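Local coordinates for FERM, ARHGEF and pleckstrin domain-containing protein 2 (Mus musculus, PDB 6D2K), which activates RAC1 as a guanine nucleotide exchange factor and takes part in semaphorin responses, actin remodelling and integrin regulation, the present chain being its FERM domain, at residues K242-L248 with T259-G265; E191-F197 with F220-K225; V212-V217 with T228-S232. All coordinates share one frame; numbering follows the deposited sequence.

Contact 1 (K242-L248 with T259-G265); sequences KRFLIKL and TLEFLLG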
loop_
_atom_site.group_PDB
_atom_site.type_symbol
_atom_site.label_atom_id
_atom_site.label_comp_id
_atom_site.label_asym_id
_atom_site.label_seq_id
_atom_site.Cartn_x
_atom_site.Cartn_y
_atom_site.Cartn_z
ATOM N N LYS A 242 19.983 12.811 4.832
ATOM C CA LYS A 242 19.125 11.945 5.652
ATOM C C LYS A 242 17.991 12.684 6.365
ATOM O O LYS A 242 17.186 12.044 7.053
ATOM C CB LYS A 242 19.939 11.193 6.710
ATOM C CG LYS A 242 21.001 10.278 6.127
ATOM C CD LYS A 242 21.557 9.345 7.191
ATOM C CE LYS A 242 22.208 10.093 8.327
ATOM N NZ LYS A 242 22.998 9.158 9.181
ATOM N N ARG A 243 17.944 14.005 6.217
ATOM C CA ARG A 243 17.006 14.853 6.960
ATOM C C ARG A 243 15.730 15.127 6.178
ATOM O O ARG A 243 15.791 15.613 5.049
ATOM C CB ARG A 243 17.672 16.207 7.291
ATOM C CG ARG A 243 18.865 16.105 8.223
ATOM C CD ARG A 243 19.743 17.370 8.155
ATOM N NE ARG A 243 18.964 18.596 8.284
ATOM C CZ ARG A 243 19.266 19.743 7.681
ATOM N NH1 ARG A 243 20.329 19.822 6.891
ATOM N NH2 ARG A 243 18.492 20.804 7.861
ATOM N N PHE A 244 14.582 14.831 6.795
ATOM C CA PHE A 244 13.273 15.168 6.233
ATOM C C PHE A 244 12.731 16.417 6.927
ATOM O O PHE A 244 12.682 16.466 8.150
ATOM C CB PHE A 244 12.310 13.990 6.433
ATOM C CG PHE A 244 10.915 14.250 5.945
ATOM C CD1 PHE A 244 10.651 14.427 4.595
ATOM C CD2 PHE A 244 9.863 14.302 6.841
ATOM C CE1 PHE A 244 9.353 14.647 4.157
ATOM C CE2 PHE A 244 8.567 14.533 6.415
ATOM C CZ PHE A 244 8.316 14.709 5.072
ATOM N N LEU A 245 12.344 17.425 6.148
ATOM C CA LEU A 245 11.960 18.729 6.696
ATOM C C LEU A 245 10.502 19.073 6.402
ATOM O O LEU A 245 10.090 19.091 5.248
ATOM C CB LEU A 245 12.868 19.835 6.125
ATOM C CG LEU A 245 14.336 19.902 6.586
ATOM C CD1 LEU A 245 15.119 18.667 6.183
ATOM C CD2 LEU A 245 15.004 21.144 6.022
ATOM N N ILE A 246 9.720 19.339 7.444
ATOM C CA ILE A 246 8.339 19.762 7.250
ATOM C C ILE A 246 8.199 21.207 7.693
ATOM O O ILE A 246 8.408 21.505 8.869
ATOM C CB ILE A 246 7.361 18.948 8.107
ATOM C CG1 ILE A 246 7.588 17.453 7.954
ATOM C CG2 ILE A 246 5.928 19.298 7.728
ATOM C CD1 ILE A 246 6.682 16.608 8.832
ATOM N N LYS A 247 7.857 22.096 6.764
ATOM C CA LYS A 247 7.569 23.490 7.146
ATOM C C LYS A 247 6.084 23.589 7.472
ATOM O O LYS A 247 5.242 23.193 6.656
ATOM C CB LYS A 247 7.950 24.452 6.021
ATOM C CG LYS A 247 7.821 25.911 6.423
ATOM C CD LYS A 247 8.175 26.825 5.269
ATOM C CE LYS A 247 7.638 28.225 5.529
ATOM N NZ LYS A 247 7.891 29.147 4.389
ATOM N N LEU A 248 5.776 24.106 8.665
ATOM C CA LEU A 248 4.466 23.966 9.318
ATOM C C LEU A 248 4.072 25.264 10.015
ATOM O O LEU A 248 4.817 26.229 9.976
ATOM C CB LEU A 248 4.578 22.888 10.402
ATOM C CG LEU A 248 3.636 21.695 10.452
ATOM C CD1 LEU A 248 3.465 21.056 9.092
ATOM C CD2 LEU A 248 4.170 20.693 11.465
ATOM N N THR A 259 9.795 24.897 11.231
ATOM C CA THR A 259 10.236 23.660 10.578
ATOM C C THR A 259 10.569 22.543 11.568
ATOM O O THR A 259 11.305 22.747 12.541
ATOM C CB THR A 259 11.431 23.921 9.623
ATOM O OG1 THR A 259 11.023 24.820 8.581
ATOM C CG2 THR A 259 11.932 22.616 8.984
ATOM N N LEU A 260 10.007 21.364 11.313
ATOM C CA LEU A 260 10.326 20.173 12.081
ATOM C C LEU A 260 11.254 19.311 11.248
ATOM O O LEU A 260 11.122 19.258 10.023
ATOM C CB LEU A 260 9.064 19.371 12.395
ATOM C CG LEU A 260 8.000 20.067 13.237
ATOM C CD1 LEU A 260 6.885 19.081 13.589
ATOM C CD2 LEU A 260 8.628 20.648 14.486
ATOM N N GLU A 261 12.188 18.647 11.918
ATOM C CA GLU A 261 13.179 17.811 11.246
ATOM C C GLU A 261 13.178 16.387 11.774
ATOM O O GLU A 261 13.129 16.164 12.984
ATOM C CB GLU A 261 14.579 18.399 11.412
ATOM C CG GLU A 261 14.913 19.491 10.426
ATOM C CD GLU A 261 16.412 19.689 10.277
ATOM O OE1 GLU A 261 16.855 20.857 10.236
ATOM O OE2 GLU A 261 17.148 18.676 10.206
ATOM N N PHE A 262 13.221 15.424 10.857
ATOM C CA PHE A 262 13.317 14.014 11.228
ATOM C C PHE A 262 14.477 13.388 10.484
ATOM O O PHE A 262 14.729 13.724 9.328
ATOM C CB PHE A 262 12.010 13.293 10.896
ATOM C CG PHE A 262 10.831 13.844 11.640
ATOM C CD1 PHE A 262 10.521 13.376 12.904
ATOM C CD2 PHE A 262 10.066 14.855 11.091
ATOM C CE1 PHE A 262 9.434 13.895 13.603
ATOM C CE2 PHE A 262 8.990 15.377 11.781
ATOM C CZ PHE A 262 8.681 14.902 13.041
ATOM N N LEU A 263 15.187 12.479 11.143
ATOM C CA LEU A 263 16.342 11.855 10.524
ATOM C C LEU A 263 15.984 10.436 10.113
ATOM O O LEU A 263 15.613 9.621 10.959
ATOM C CB LEU A 263 17.508 11.831 11.513
ATOM C CG LEU A 263 18.877 11.541 10.924
ATOM C CD1 LEU A 263 19.338 12.767 10.133
ATOM C CD2 LEU A 263 19.867 11.227 12.044
ATOM N N LEU A 264 16.082 10.129 8.823
ATOM C CA LEU A 264 15.818 8.755 8.376
ATOM C C LEU A 264 17.135 7.984 8.268
ATOM O O LEU A 264 18.198 8.518 8.585
ATOM C CB LEU A 264 15.027 8.720 7.065
ATOM C CG LEU A 264 13.536 9.038 7.232
ATOM C CD1 LEU A 264 13.314 10.538 7.237
ATOM C CD2 LEU A 264 12.684 8.376 6.157
ATOM N N GLY A 265 17.065 6.733 7.834
ATOM C CA GLY A 265 18.223 5.861 7.922
ATOM C C GLY A 265 19.269 6.066 6.846
ATOM O O GLY A 265 20.417 5.651 7.000
#

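Contact 2 (E191-F197 with F220-K225); sequences EMYGIRF and FQGTTK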
loop_
_atom_site.group_PDB
_atom_site.type_symbol
_atom_site.label_atom_id
_atom_site.label_comp_id
_atom_site.label_asym_id
_atom_site.label_seq_id
_atom_site.Cartn_x
_atom_site.Cartn_y
_atom_site.Cartn_z
ATOM N N GLU A 191 -6.838 2.383 12.207
ATOM C CA GLU A 191 -5.762 3.368 12.288
ATOM C C GLU A 191 -4.647 3.022 11.308
ATOM O O GLU A 191 -3.970 3.920 10.792
ATOM C CB GLU A 191 -5.218 3.416 13.712
ATOM C CG GLU A 191 -4.173 4.497 13.955
ATOM C CD GLU A 191 -3.839 4.631 15.429
ATOM O OE1 GLU A 191 -4.188 5.674 16.020
ATOM O OE2 GLU A 191 -3.250 3.684 15.988
ATOM N N MET A 192 -4.455 1.731 11.042
ATOM C CA MET A 192 -3.379 1.309 10.149
ATOM C C MET A 192 -3.773 1.199 8.668
ATOM O O MET A 192 -2.964 0.776 7.837
ATOM C CB MET A 192 -2.758 0.000 10.644
ATOM C CG MET A 192 -1.998 0.157 11.979
ATOM S SD MET A 192 -0.619 1.341 11.871
ATOM C CE MET A 192 0.488 0.443 10.798
ATOM N N TYR A 193 -5.007 1.572 8.339
ATOM C CA TYR A 193 -5.467 1.566 6.947
ATOM C C TYR A 193 -4.540 2.404 6.068
ATOM O O TYR A 193 -4.349 3.594 6.317
ATOM C CB TYR A 193 -6.916 2.071 6.856
ATOM C CG TYR A 193 -7.405 2.388 5.449
ATOM C CD1 TYR A 193 -7.714 1.375 4.557
ATOM C CD2 TYR A 193 -7.548 3.698 5.023
ATOM C CE1 TYR A 193 -8.157 1.659 3.283
ATOM C CE2 TYR A 193 -7.986 3.994 3.751
ATOM C CZ TYR A 193 -8.283 2.969 2.879
ATOM O OH TYR A 193 -8.711 3.240 1.597
ATOM N N GLY A 194 -3.964 1.761 5.058
ATOM C CA GLY A 194 -3.061 2.408 4.112
ATOM C C GLY A 194 -1.704 2.818 4.668
ATOM O O GLY A 194 -0.943 3.502 3.978
ATOM N N ILE A 195 -1.380 2.400 5.891
ATOM C CA ILE A 195 -0.163 2.901 6.544
ATOM C C ILE A 195 1.066 2.058 6.207
ATOM O O ILE A 195 1.017 0.824 6.248
ATOM C CB ILE A 195 -0.324 2.964 8.074
ATOM C CG1 ILE A 195 -1.430 3.950 8.459
ATOM C CG2 ILE A 195 1.005 3.360 8.750
ATOM C CD1 ILE A 195 -1.067 5.406 8.197
ATOM N N ARG A 196 2.168 2.731 5.864
ATOM C CA ARG A 196 3.474 2.096 5.718
ATOM C C ARG A 196 4.462 2.944 6.508
ATOM O O ARG A 196 4.525 4.167 6.323
ATOM C CB ARG A 196 3.893 2.031 4.243
ATOM C CG ARG A 196 3.102 1.032 3.402
ATOM C CD ARG A 196 1.828 1.648 2.812
ATOM N NE ARG A 196 1.149 0.717 1.903
ATOM C CZ ARG A 196 0.299 -0.231 2.290
ATOM N NH1 ARG A 196 0.003 -0.401 3.572
ATOM N NH2 ARG A 196 -0.246 -1.023 1.384
ATOM N N PHE A 197 5.182 2.304 7.424
ATOM C CA PHE A 197 6.129 3.005 8.290
ATOM C C PHE A 197 7.469 3.247 7.615
ATOM O O PHE A 197 7.975 2.395 6.875
ATOM C CB PHE A 197 6.379 2.177 9.548
ATOM C CG PHE A 197 5.253 2.227 10.549
ATOM C CD1 PHE A 197 4.245 3.161 10.444
ATOM C CD2 PHE A 197 5.248 1.364 11.629
ATOM C CE1 PHE A 197 3.229 3.219 11.390
ATOM C CE2 PHE A 197 4.233 1.421 12.577
ATOM C CZ PHE A 197 3.229 2.345 12.448
ATOM N N PHE A 220 4.210 8.150 14.309
ATOM C CA PHE A 220 3.883 7.093 15.254
ATOM C C PHE A 220 5.093 6.859 16.149
ATOM O O PHE A 220 6.230 6.936 15.698
ATOM C CB PHE A 220 3.567 5.794 14.512
ATOM C CG PHE A 220 2.268 5.809 13.769
ATOM C CD1 PHE A 220 1.181 5.088 14.246
ATOM C CD2 PHE A 220 2.129 6.506 12.583
ATOM C CE1 PHE A 220 -0.018 5.075 13.562
ATOM C CE2 PHE A 220 0.937 6.501 11.892
ATOM C CZ PHE A 220 -0.149 5.780 12.386
ATOM N N GLN A 221 4.853 6.599 17.427
ATOM C CA GLN A 221 5.908 6.111 18.291
ATOM C C GLN A 221 5.582 4.650 18.499
ATOM O O GLN A 221 4.509 4.313 19.004
ATOM C CB GLN A 221 5.945 6.867 19.619
ATOM C CG GLN A 221 7.140 6.505 20.486
ATOM C CD GLN A 221 7.390 7.514 21.587
ATOM O OE1 GLN A 221 8.293 7.345 22.410
ATOM N NE2 GLN A 221 6.596 8.578 21.604
ATOM N N GLY A 222 6.483 3.773 18.075
ATOM C CA GLY A 222 6.125 2.373 17.975
ATOM C C GLY A 222 4.891 2.253 17.100
ATOM O O GLY A 222 4.909 2.631 15.930
ATOM N N THR A 223 3.806 1.750 17.675
ATOM C CA THR A 223 2.564 1.536 16.941
ATOM C C THR A 223 1.529 2.606 17.300
ATOM O O THR A 223 0.406 2.619 16.786
ATOM C CB THR A 223 2.037 0.095 17.215
ATOM O OG1 THR A 223 2.680 -0.823 16.320
ATOM C CG2 THR A 223 0.528 -0.014 17.044
ATOM N N THR A 224 1.928 3.529 18.169
ATOM C CA THR A 224 1.014 4.558 18.644
ATOM C C THR A 224 1.165 5.856 17.861
ATOM O O THR A 224 2.269 6.391 17.749
ATOM C CB THR A 224 1.229 4.837 20.137
ATOM O OG1 THR A 224 0.977 3.636 20.877
ATOM C CG2 THR A 224 0.287 5.923 20.614
ATOM N N LYS A 225 0.057 6.361 17.325
ATOM C CA LYS A 225 0.080 7.615 16.583
ATOM C C LYS A 225 0.198 8.771 17.557
ATOM O O LYS A 225 -0.580 8.879 18.511
ATOM C CB LYS A 225 -1.171 7.784 15.716
ATOM C CG LYS A 225 -1.125 9.029 14.830
ATOM C CD LYS A 225 -2.443 9.289 14.124
ATOM C CE LYS A 225 -2.727 8.248 13.061
ATOM N NZ LYS A 225 -4.074 8.434 12.433
HETATM O O HOH W 1 -3.910 6.516 10.368
HETATM O O HOH W 2 -2.496 5.397 18.410
HETATM O O HOH W 3 -5.331 7.527 14.865
#

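Contact 3 (V212-V217 with T228-S232); sequences VSHMGV and TFNWS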
loop_
_atom_site.group_PDB
_atom_site.type_symbol
_atom_site.label_atom_id
_atom_site.label_comp_id
_atom_site.label_asym_id
_atom_site.label_seq_id
_atom_site.Cartn_x
_atom_site.Cartn_y
_atom_site.Cartn_z
ATOM N N VAL A 212 2.424 8.602 5.802
ATOM C CA VAL A 212 1.657 9.644 5.133
ATOM C C VAL A 212 0.290 9.099 4.731
ATOM O O VAL A 212 0.140 7.907 4.426
ATOM C CB VAL A 212 2.425 10.242 3.924
ATOM C CG1 VAL A 212 2.592 9.212 2.832
ATOM C CG2 VAL A 212 1.721 11.499 3.408
ATOM N N SER A 213 -0.719 9.959 4.778
ATOM C CA SER A 213 -2.089 9.536 4.469
ATOM C C SER A 213 -2.809 10.673 3.748
ATOM O O SER A 213 -2.244 11.751 3.543
ATOM C CB SER A 213 -2.850 9.200 5.749
ATOM O OG SER A 213 -3.224 10.402 6.430
ATOM N N HIS A 214 -4.062 10.432 3.368
ATOM C CA HIS A 214 -4.866 11.454 2.721
ATOM C C HIS A 214 -5.013 12.688 3.628
ATOM O O HIS A 214 -5.320 13.789 3.155
ATOM C CB HIS A 214 -6.245 10.878 2.350
ATOM C CG HIS A 214 -7.104 10.567 3.533
ATOM N ND1 HIS A 214 -7.085 9.345 4.166
ATOM C CD2 HIS A 214 -8.007 11.325 4.202
ATOM C CE1 HIS A 214 -7.931 9.363 5.180
ATOM N NE2 HIS A 214 -8.499 10.555 5.227
ATOM N N MET A 215 -4.777 12.509 4.922
ATOM C CA MET A 215 -4.928 13.623 5.868
ATOM C C MET A 215 -3.677 14.479 6.028
ATOM O O MET A 215 -3.772 15.669 6.322
ATOM C CB MET A 215 -5.322 13.115 7.242
ATOM C CG MET A 215 -6.307 14.013 7.939
ATOM S SD MET A 215 -7.951 13.403 7.552
ATOM C CE MET A 215 -7.854 11.816 8.375
ATOM N N GLY A 216 -2.509 13.871 5.861
ATOM C CA GLY A 216 -1.262 14.589 6.069
ATOM C C GLY A 216 -0.107 13.673 6.428
ATOM O O GLY A 216 -0.152 12.460 6.195
ATOM N N VAL A 217 0.950 14.266 6.979
ATOM C CA VAL A 217 2.104 13.506 7.403
ATOM C C VAL A 217 1.920 13.092 8.845
ATOM O O VAL A 217 1.486 13.886 9.688
ATOM C CB VAL A 217 3.393 14.314 7.210
ATOM C CG1 VAL A 217 4.614 13.514 7.679
ATOM C CG2 VAL A 217 3.518 14.677 5.745
ATOM N N THR A 228 -0.412 14.253 13.862
ATOM C CA THR A 228 -0.915 14.356 12.508
ATOM C C THR A 228 -0.641 15.775 12.033
ATOM O O THR A 228 -1.160 16.742 12.592
ATOM C CB THR A 228 -2.438 14.062 12.420
ATOM O OG1 THR A 228 -2.698 12.701 12.777
ATOM C CG2 THR A 228 -2.933 14.297 11.011
ATOM N N PHE A 229 0.207 15.910 11.025
ATOM C CA PHE A 229 0.463 17.208 10.430
ATOM C C PHE A 229 -0.449 17.320 9.220
ATOM O O PHE A 229 -0.088 16.929 8.114
ATOM C CB PHE A 229 1.945 17.362 10.067
ATOM C CG PHE A 229 2.870 17.119 11.229
ATOM C CD1 PHE A 229 2.712 17.822 12.409
ATOM C CD2 PHE A 229 3.882 16.176 11.149
ATOM C CE1 PHE A 229 3.543 17.586 13.487
ATOM C CE2 PHE A 229 4.715 15.937 12.217
ATOM C CZ PHE A 229 4.548 16.646 13.389
ATOM N N ASN A 230 -1.645 17.849 9.451
ATOM C CA ASN A 230 -2.647 17.962 8.402
ATOM C C ASN A 230 -2.150 18.786 7.236
ATOM O O ASN A 230 -1.425 19.765 7.422
ATOM C CB ASN A 230 -3.930 18.591 8.950
ATOM C CG ASN A 230 -4.433 17.900 10.194
ATOM O OD1 ASN A 230 -3.999 18.208 11.306
ATOM N ND2 ASN A 230 -5.356 16.959 10.019
ATOM N N TRP A 231 -2.560 18.418 6.030
ATOM C CA TRP A 231 -2.099 19.124 4.838
ATOM C C TRP A 231 -2.334 20.626 4.890
ATOM O O TRP A 231 -1.536 21.405 4.370
ATOM C CB TRP A 231 -2.725 18.523 3.575
ATOM C CG TRP A 231 -2.266 17.132 3.270
ATOM C CD1 TRP A 231 -3.041 16.005 3.187
ATOM C CD2 TRP A 231 -0.927 16.714 2.995
ATOM N NE1 TRP A 231 -2.262 14.911 2.884
ATOM C CE2 TRP A 231 -0.961 15.320 2.757
ATOM C CE3 TRP A 231 0.300 17.377 2.935
ATOM C CZ2 TRP A 231 0.187 14.588 2.460
ATOM C CZ3 TRP A 231 1.434 16.649 2.643
ATOM C CH2 TRP A 231 1.371 15.270 2.413
ATOM N N SER A 232 -3.426 21.034 5.525
ATOM C CA SER A 232 -3.758 22.449 5.595
ATOM C C SER A 232 -2.694 23.246 6.352
ATOM O O SER A 232 -2.570 24.455 6.158
ATOM C CB SER A 232 -5.143 22.655 6.225
ATOM O OG SER A 232 -5.165 22.219 7.572
HETATM O O HOH W 4 -6.181 16.938 6.822
#

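Contact 1 (K242-L248 with T259-G265)
Arg243 holds Glu261 side-on with two nitrogens: Arg243 NE donates to Glu261 OE2 at 2.6 Å and Arg243 NH2 to Glu261 OE1 at 2.9 Å, giving each carboxylate oxygen an N-H of its own. The salt bridge runs diagonally between strands, since Arg243 is paired with Leu263 and Glu261 with Leu245. A bend at chi3 (49°) swings Arg243 NE round to OE2, which lies in the guanidinium plane. The two flat groups are turned 33° apart, and both nitrogens reach their oxygens from above the carboxylate plane. Beside the bridge, Leu245 and Glu261 point the same way, with Leu245 CG 3.9 Å from Glu261 CG. Beneath these side chains the strands 243-247 and 259-264 form an antiparallel hairpin of the FERM C-terminal PH-like domain. Phe244 and Phe262 exchange N-H and C=O, as do Ile246 and Leu260; Leu264 N closes the end onto Lys242 O at 2.8 Å. These carbonyls also receive CA-H contacts, the closest from Thr259 CA to Ile246 O at 3.3 Å. The intervening residues turn their backbone bonds outward: Leu245 to Ser238 and Lys247 to Arg235 and Lys236 on one flank, Leu263 to Ser201 on the other. The face bearing Phe244, Ile246, Leu260 and Phe262 is apolar. Phe262 CD2 comes to the edge of the Phe244 ring, 4.3 Å from Phe244 CD2, while Ile246 CD1 approaches Phe262 CE2 obliquely at 3.9 Å. Leu264 reaches back with CD1 to lie 3.7 Å from Phe244 CB. Phe273 of helix 267-284 meets the Phe244 ring edge-to-face, so that helix packs on this side of the sheet.

Contact 2 (E191-F197 with F220-K225)
Glu191 OE1 is gripped by two waters that both lead to Lys225: water 2, 2.9 Å from Glu191 OE1, accepts from Lys225 N, and water 3 accepts from Lys225 NZ. Lys225 NZ also donates to water 1 at 2.8 Å, and water 1 donates to Glu191 O. The carboxylate and ammonium are thus bridged by water, Glu191 OE1 and Lys225 NZ staying 4.5 Å apart, beyond a salt bridge; their attraction is probably softened accordingly. Extended from a chi1 of -175°, which sets CG opposite the backbone N, Glu191 reaches across Lys225, its OE1 near Lys225 CB and its CG at the edge of the Phe220 ring. That ring is clasped between Lys225 CB over one face and Phe197 CE1 over the opposite face, Phe197 CE1 being 3.6 Å from Phe220 CG. The two aromatic planes meet obliquely at 51°. Met192 SD makes a Met-aromatic contact, 4.1 Å from Phe220 CE1, and Ile195 CD1 approaches Phe220 CZ at 4.3 Å. Replacing Phe220 by an alanine would probably open a gap among Phe197, Met192 and Ile195 and leave the Phe197 ring freer to turn. Phe197 CE2 also lies near Gly222 O, which Asn209 ND2 holds by a hydrogen bond. Gly222 supplies the positive phi of a type II' turn from Gln221 to Thr224; this hairpin tip between strands 216-221 and 224-230 packs on the linker from helix 176-187 into the first strand of the PH-like C-terminal lobe of the FERM domain.

Contact 3 (V212-V217 with T228-S232)
Gly216 lies under the indole of Trp231, its CA 3.4 Å from the centroid of the five-membered ring and nearly on the ring normal: a close CH-pi contact over one face. A side chain would probably not be accommodated here, since a CB placed on Gly216 would clash with Phe229 O and Asn230 CA. The indole is fixed by its own N-H as well, Trp231 NE1 donating to Ser213 O at 3.2 Å, in the carbonyl plane but with a bent N-H path (142°). Ser213 O accepts a second bond from Gly216 N, so one carbonyl serves both the turn and the tryptophan. At the far rim of the indole, Val212 CG2 sits 3.6 Å from Trp231 CZ2 and Val217 CG2 4.0 Å from Trp231 CH2. The arrangement joins the turn between strands 207-213 and 216-221 to the end of strand 224-230 and the 3-10 turn that follows it, in the PH-like lobe; Tyr280 and His281 of helix 267-284 also touch the indole. In the turn, Ser213 OG accepts from Met215 N, an ST turn. Along the strands, Phe229 N donates a straight bond to Val217 O at 2.7 Å, while the return bond from Val217 N to Phe229 O arrives from above the carbonyl plane. Trp231 N holds Met215 O firmly and directly, at 3.0 Å. The solvent side beyond is looser: the exposed Met215 side chain merely lies beside Asn230, Met215 CG 3.7 Å from Asn230 ND2, and water 4 at this edge donates to Met215 O while taking only a weak bond from Asn230 ND2.

How the contacts relate
From the N terminus, the chain leaves helix 176-187 and enters the linker 191-197, where contact 2 opens. Before it closes at 220-225, contact 3 opens at 212-217; contact 3 then closes at 228-232, so the two loops cross, sharing strands 216-221 and 224-230. One ties the linker to the hairpin tip, the other the hairpin's opposite end to the preceding turn. Contact 1 follows in series, strands 243-247 and 259-264 closing a hairpin loop. Phe229 of contact 3 reaches it, packing on Ile246, Leu248 and Leu260, with Leu248 CD2 3.4 Å from Phe229 CD1. Side chains from strands far apart in the sheet order thus meet, consistent with the curled sheet of a PH-like fold.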